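Local coordinates for protein probable branched-chain-amino-acid aminotransferase (Thermotoga maritima MSB8, PDB 3CSW) that probably catalyses the pyridoxal-phosphate-dependent transfer of the amino group between leucine, isoleucine or valine and 2-oxoglutarate, at residues L46-R51 and V96-Y101; K83-G88 and V109-S114. All blocks are in the same frame, centred on the assembly; numbering follows the deposited sequence.

Contact 1 of 2, residues L46-R51 and V96-Y101; sequences LRTYSR and VRIKVY
Thr48 meets Val96 twice, through its hydroxyl and through its methyl. With OG1 set between the backbone N and the carbonyl carbon (chi1 59°), the hydroxyl accepts a fairly straight bond from the backbone N of Val96, 3.1 Å from OG1 to N. The same hydroxyl is hydrogen-bonded to Glu95 OE1, and the two carboxylate oxygens of Glu95 also take the backbone N-H groups of Ser50 and Arg51 in the turn that follows. The methyl CG2 of Thr48 presses on CG2 of Val96 at 3.5 Å, a tight fit, where the two side chains slant across each other.

Farther along, Leu46 and Ile98 form an antiparallel hydrogen-bonded pair. Leu46 N donates to Ile98 O over 2.7 Å, and Ile98 N returns a bond to Leu46 O. Their side chains leave the sheet on the same face, and Leu46 reaches along it to place CD1 3.8 Å from CG2 of Val100. Leu85 of helix 78-89 packs against both Leu46 and Ile98.

Arg47 and Arg97, a non-hydrogen-bonded pair, project from the other face. Arg47 bends back at chi3 (-76°), and its NE and NH2 both grip Thr48 O, which lies in the guanidinium plane; NH2 comes in the carbonyl plane, NE from above it. Tyr49 CE1 lies over the centre of one guanidinium face. The side chain of Arg47 is about 8 Å from the pyridoxal phosphate. One face of this antiparallel sheet therefore packs on a helix, while the other carries Arg47 near the cofactor, within the class-IV aminotransferase fold.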
loop_
_atom_site.group_PDB
_atom_site.type_symbol
_atom_site.label_atom_id
_atom_site.label_comp_id
_atom_site.label_asym_id
_atom_site.label_seq_id
_atom_site.Cartn_x
_atom_site.Cartn_y
_atom_site.Cartn_z
ATOM N N LEU A 46 -7.166 -22.852 24.286
ATOM C CA LEU A 46 -8.496 -23.376 24.556
ATOM C C LEU A 46 -8.859 -23.051 25.986
ATOM O O LEU A 46 -7.992 -22.710 26.789
ATOM C CB LEU A 46 -8.571 -24.906 24.362
ATOM C CG LEU A 46 -8.214 -25.542 23.005
ATOM C CD1 LEU A 46 -6.702 -25.765 22.897
ATOM C CD2 LEU A 46 -8.971 -26.845 22.814
ATOM N N ARG A 47 -10.152 -23.113 26.291
ATOM C CA ARG A 47 -10.628 -23.089 27.674
ATOM C C ARG A 47 -11.607 -24.233 27.862
ATOM O O ARG A 47 -12.035 -24.846 26.899
ATOM C CB ARG A 47 -11.295 -21.765 28.028
ATOM C CG ARG A 47 -12.630 -21.510 27.342
ATOM C CD ARG A 47 -13.440 -20.484 28.114
ATOM N NE ARG A 47 -13.997 -21.109 29.297
ATOM C CZ ARG A 47 -14.646 -20.463 30.255
ATOM N NH1 ARG A 47 -14.812 -19.142 30.208
ATOM N NH2 ARG A 47 -15.138 -21.157 31.271
ATOM N N THR A 48 -11.954 -24.519 29.113
ATOM C CA THR A 48 -12.939 -25.529 29.422
ATOM C C THR A 48 -14.224 -24.889 29.938
ATOM O O THR A 48 -14.214 -23.771 30.442
ATOM C CB THR A 48 -12.443 -26.487 30.520
ATOM O OG1 THR A 48 -12.152 -25.724 31.696
ATOM C CG2 THR A 48 -11.179 -27.247 30.071
ATOM N N TYR A 49 -15.323 -25.619 29.742
ATOM C CA TYR A 49 -16.602 -25.387 30.423
ATOM C C TYR A 49 -16.900 -26.713 31.118
ATOM O O TYR A 49 -16.838 -27.778 30.494
ATOM C CB TYR A 49 -17.719 -24.999 29.466
ATOM C CG TYR A 49 -17.544 -23.622 28.850
ATOM C CD1 TYR A 49 -17.807 -22.456 29.579
ATOM C CD2 TYR A 49 -17.130 -23.481 27.530
ATOM C CE1 TYR A 49 -17.653 -21.175 28.995
ATOM C CE2 TYR A 49 -16.968 -22.214 26.942
ATOM C CZ TYR A 49 -17.218 -21.073 27.675
ATOM O OH TYR A 49 -17.049 -19.853 27.060
ATOM N N SER A 50 -17.156 -26.650 32.422
ATOM C CA SER A 50 -17.320 -27.848 33.256
ATOM C C SER A 50 -16.133 -28.779 33.125
ATOM O O SER A 50 -16.289 -30.006 33.169
ATOM C CB SER A 50 -18.609 -28.601 32.919
ATOM O OG SER A 50 -19.740 -27.785 33.169
ATOM N N ARG A 51 -14.949 -28.193 32.948
ATOM C CA ARG A 51 -13.710 -28.948 32.862
ATOM C C ARG A 51 -13.613 -29.788 31.581
ATOM O O ARG A 51 -12.685 -30.599 31.435
ATOM C CB ARG A 51 -13.527 -29.794 34.138
ATOM C CG ARG A 51 -13.710 -28.937 35.423
ATOM C CD ARG A 51 -13.857 -29.730 36.707
ATOM N NE ARG A 51 -12.759 -30.672 36.903
ATOM C CZ ARG A 51 -12.858 -31.998 36.781
ATOM N NH1 ARG A 51 -14.008 -32.587 36.452
ATOM N NH2 ARG A 51 -11.783 -32.750 36.992
ATOM N N VAL A 96 -9.850 -24.513 33.289
ATOM C CA VAL A 96 -8.480 -24.274 32.855
ATOM C C VAL A 96 -8.384 -23.526 31.515
ATOM O O VAL A 96 -9.274 -23.606 30.664
ATOM C CB VAL A 96 -7.640 -25.605 32.780
ATOM C CG1 VAL A 96 -7.572 -26.261 34.138
ATOM C CG2 VAL A 96 -8.215 -26.585 31.789
ATOM N N ARG A 97 -7.303 -22.752 31.384
ATOM C CA ARG A 97 -6.832 -22.227 30.112
ATOM C C ARG A 97 -5.822 -23.248 29.630
ATOM O O ARG A 97 -5.062 -23.771 30.427
ATOM C CB ARG A 97 -6.137 -20.879 30.299
ATOM C CG ARG A 97 -5.441 -20.342 29.037
ATOM C CD ARG A 97 -4.620 -19.060 29.298
ATOM N NE ARG A 97 -5.465 -17.875 29.514
ATOM C CZ ARG A 97 -5.950 -17.459 30.692
ATOM N NH1 ARG A 97 -5.701 -18.123 31.832
ATOM N NH2 ARG A 97 -6.704 -16.356 30.730
ATOM N N ILE A 98 -5.812 -23.537 28.333
ATOM C CA ILE A 98 -4.894 -24.527 27.762
ATOM C C ILE A 98 -4.221 -23.924 26.530
ATOM O O ILE A 98 -4.910 -23.452 25.642
ATOM C CB ILE A 98 -5.639 -25.826 27.320
ATOM C CG1 ILE A 98 -6.561 -26.373 28.436
ATOM C CG2 ILE A 98 -4.630 -26.872 26.893
ATOM C CD1 ILE A 98 -7.604 -27.382 27.955
ATOM N N LYS A 99 -2.888 -23.933 26.493
ATOM C CA LYS A 99 -2.112 -23.487 25.331
ATOM C C LYS A 99 -1.483 -24.722 24.719
ATOM O O LYS A 99 -0.961 -25.554 25.450
ATOM C CB LYS A 99 -0.997 -22.517 25.723
ATOM C CG LYS A 99 -1.451 -21.254 26.426
ATOM C CD LYS A 99 -0.273 -20.551 27.135
ATOM C CE LYS A 99 -0.705 -19.907 28.485
ATOM N NZ LYS A 99 0.437 -19.745 29.442
ATOM N N VAL A 100 -1.549 -24.841 23.390
ATOM C CA VAL A 100 -0.960 -25.967 22.664
ATOM C C VAL A 100 0.045 -25.435 21.638
ATOM O O VAL A 100 -0.315 -24.637 20.774
ATOM C CB VAL A 100 -2.027 -26.834 21.947
ATOM C CG1 VAL A 100 -1.356 -28.100 21.364
ATOM C CG2 VAL A 100 -3.143 -27.209 22.924
ATOM N N TYR A 101 1.301 -25.868 21.755
ATOM C CA TYR A 101 2.361 -25.424 20.868
ATOM C C TYR A 101 2.839 -26.557 19.995
ATOM O O TYR A 101 3.102 -27.650 20.493
ATOM C CB TYR A 101 3.549 -24.917 21.671
ATOM C CG TYR A 101 3.272 -23.727 22.572
ATOM C CD1 TYR A 101 3.248 -22.439 22.074
ATOM C CD2 TYR A 101 3.102 -23.895 23.943
ATOM C CE1 TYR A 101 3.030 -21.347 22.918
ATOM C CE2 TYR A 101 2.874 -22.823 24.786
ATOM C CZ TYR A 101 2.845 -21.554 24.270
ATOM O OH TYR A 101 2.630 -20.506 25.118
#

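Contact 2 of 2, residues K83-G88 and V109-S114; sequences KVLKAG and VLFVFS
Val84 lays its CG1 methyl over the middle of the Phe111 ring, 3.7 Å from CG1 to the ring centroid and only 9° off the ring normal, a well-centred CH-pi contact. CG1 stands anti to the backbone N, which carries this branch out from the helix to the aromatic face. Leu85 approaches the same ring differently: its CB starts away from the strand, but with CD1 extended the other branch, CD2, is turned to the ring edge, 3.8 Å from Phe111 CE2 and near the ring plane. Phe111 is thus held by one methyl on a face and another at its rim.

Phe113, two residues on, fits against the helix backbone instead. The CA of Gly88 sits over one face of its ring, 3.8 Å from CA to the centroid and 18° off the normal, so that the ring lies directly on the glycine backbone. The carbonyl oxygens of Val84 and Leu85 approach the ring obliquely, Val84 O lying 3.5 Å from Phe113 CZ. Val84 O also accepts the helical bond from Gly88 N, 3.0 Å from O to N.

No hydrogen bond joins the two segments, and the helix runs roughly parallel to the strand, with 25° between the N-to-C directions of the two short segments. Trp16 of strand 14-17 and Phe21 of strand 20-23 pack on Val84, and Phe21 also reaches Phe113. On the other flank Leu85 touches Ile98 of strand 96-102, and helix 78-89 thus covers strands 20-23, 14-17, 109-115 and 96-102 on this face of the antiparallel sheet.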
loop_
_atom_site.group_PDB
_atom_site.type_symbol
_atom_site.label_atom_id
_atom_site.label_comp_id
_atom_site.label_asym_id
_atom_site.label_seq_id
_atom_site.Cartn_x
_atom_site.Cartn_y
_atom_site.Cartn_z
ATOM N N LYS A 83 -7.535 -36.678 24.059
ATOM C CA LYS A 83 -7.168 -37.493 25.215
ATOM C C LYS A 83 -6.281 -36.728 26.189
ATOM O O LYS A 83 -6.533 -36.753 27.395
ATOM C CB LYS A 83 -6.508 -38.810 24.777
ATOM C CG LYS A 83 -7.512 -39.827 24.208
ATOM C CD LYS A 83 -6.854 -41.179 23.809
ATOM C CE LYS A 83 -7.910 -42.181 23.265
ATOM N NZ LYS A 83 -7.492 -43.618 23.326
ATOM N N VAL A 84 -5.252 -36.045 25.671
ATOM C CA VAL A 84 -4.372 -35.229 26.519
ATOM C C VAL A 84 -5.132 -34.028 27.107
ATOM O O VAL A 84 -4.951 -33.681 28.276
ATOM C CB VAL A 84 -3.111 -34.721 25.755
ATOM C CG1 VAL A 84 -2.237 -33.864 26.673
ATOM C CG2 VAL A 84 -2.292 -35.904 25.187
ATOM N N LEU A 85 -5.975 -33.392 26.297
ATOM C CA LEU A 85 -6.743 -32.229 26.763
ATOM C C LEU A 85 -7.605 -32.605 27.962
ATOM O O LEU A 85 -7.597 -31.896 28.970
ATOM C CB LEU A 85 -7.649 -31.662 25.662
ATOM C CG LEU A 85 -7.048 -30.945 24.455
ATOM C CD1 LEU A 85 -8.182 -30.532 23.479
ATOM C CD2 LEU A 85 -6.239 -29.744 24.906
ATOM N N LYS A 86 -8.348 -33.712 27.843
ATOM C CA LYS A 86 -9.261 -34.175 28.911
ATOM C C LYS A 86 -8.555 -34.674 30.185
ATOM O O LYS A 86 -9.000 -34.356 31.298
ATOM C CB LYS A 86 -10.231 -35.242 28.379
ATOM C CG LYS A 86 -11.071 -34.731 27.206
ATOM C CD LYS A 86 -12.371 -35.442 27.030
ATOM C CE LYS A 86 -12.209 -36.834 26.491
ATOM N NZ LYS A 86 -13.573 -37.384 26.263
ATOM N N ALA A 87 -7.478 -35.449 30.022
ATOM C CA ALA A 87 -6.683 -35.935 31.158
ATOM C C ALA A 87 -6.084 -34.761 31.934
ATOM O O ALA A 87 -6.031 -34.797 33.166
ATOM C CB ALA A 87 -5.559 -36.884 30.685
ATOM N N GLY A 88 -5.642 -33.725 31.210
ATOM C CA GLY A 88 -5.035 -32.556 31.825
ATOM C C GLY A 88 -6.036 -31.702 32.581
ATOM O O GLY A 88 -5.784 -31.323 33.729
ATOM N N VAL A 109 4.716 -31.694 20.308
ATOM C CA VAL A 109 3.591 -30.901 20.846
ATOM C C VAL A 109 3.768 -30.661 22.355
ATOM O O VAL A 109 4.196 -31.557 23.091
ATOM C CB VAL A 109 2.225 -31.584 20.563
ATOM C CG1 VAL A 109 1.059 -30.752 21.107
ATOM C CG2 VAL A 109 2.042 -31.803 19.061
ATOM N N LEU A 110 3.467 -29.442 22.801
ATOM C CA LEU A 110 3.523 -29.094 24.219
ATOM C C LEU A 110 2.191 -28.508 24.636
ATOM O O LEU A 110 1.718 -27.559 24.013
ATOM C CB LEU A 110 4.625 -28.070 24.495
ATOM C CG LEU A 110 4.694 -27.384 25.869
ATOM C CD1 LEU A 110 5.113 -28.364 26.931
ATOM C CD2 LEU A 110 5.665 -26.211 25.802
ATOM N N PHE A 111 1.593 -29.070 25.689
ATOM C CA PHE A 111 0.342 -28.543 26.244
ATOM C C PHE A 111 0.681 -27.880 27.567
ATOM O O PHE A 111 1.493 -28.419 28.326
ATOM C CB PHE A 111 -0.662 -29.652 26.518
ATOM C CG PHE A 111 -1.120 -30.424 25.298
ATOM C CD1 PHE A 111 -0.296 -31.377 24.703
ATOM C CD2 PHE A 111 -2.419 -30.274 24.815
ATOM C CE1 PHE A 111 -0.744 -32.143 23.616
ATOM C CE2 PHE A 111 -2.872 -31.041 23.732
ATOM C CZ PHE A 111 -2.031 -31.967 23.131
ATOM N N VAL A 112 0.084 -26.725 27.842
ATOM C CA VAL A 112 0.278 -26.035 29.117
ATOM C C VAL A 112 -1.113 -25.810 29.710
ATOM O O VAL A 112 -1.966 -25.198 29.073
ATOM C CB VAL A 112 1.031 -24.676 28.966
ATOM C CG1 VAL A 112 1.357 -24.085 30.331
ATOM C CG2 VAL A 112 2.303 -24.831 28.155
ATOM N N PHE A 113 -1.346 -26.342 30.910
ATOM C CA PHE A 113 -2.631 -26.189 31.603
ATOM C C PHE A 113 -2.471 -25.291 32.822
ATOM O O PHE A 113 -1.583 -25.524 33.623
ATOM C CB PHE A 113 -3.144 -27.541 32.081
ATOM C CG PHE A 113 -3.396 -28.541 30.979
ATOM C CD1 PHE A 113 -2.367 -29.329 30.491
ATOM C CD2 PHE A 113 -4.680 -28.747 30.490
ATOM C CE1 PHE A 113 -2.601 -30.274 29.515
ATOM C CE2 PHE A 113 -4.921 -29.693 29.499
ATOM C CZ PHE A 113 -3.879 -30.458 29.010
ATOM N N SER A 114 -3.317 -24.273 32.954
ATOM C CA SER A 114 -3.292 -23.391 34.124
ATOM C C SER A 114 -4.694 -22.932 34.492
ATOM O O SER A 114 -5.579 -22.900 33.652
ATOM C CB SER A 114 -2.385 -22.177 33.893
ATOM O OG SER A 114 -2.857 -21.345 32.857
#

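Following the chain from the N terminus, strand 42-49 supplies the first half of contact 1, and the mostly helical 44-residue excursion that includes helix 78-89 is closed when strand 96-102 pairs with it. The first half of contact 2 lies on that helix, inside this loop; contact 2 closes the 20-residue connection from there through strand 96-102 to strand 109-115, beyond the first loop, so the two contacts cross rather than nest. Strands 96-102 and 109-115 are sheet neighbours, joined by probable hydrogen bonds from Arg97 N to Ser114 O and from Tyr101 N to Leu110 O. Contact 1 therefore joins strands within the sheet, while contact 2 fixes the helix onto it; both also reach the second subunit.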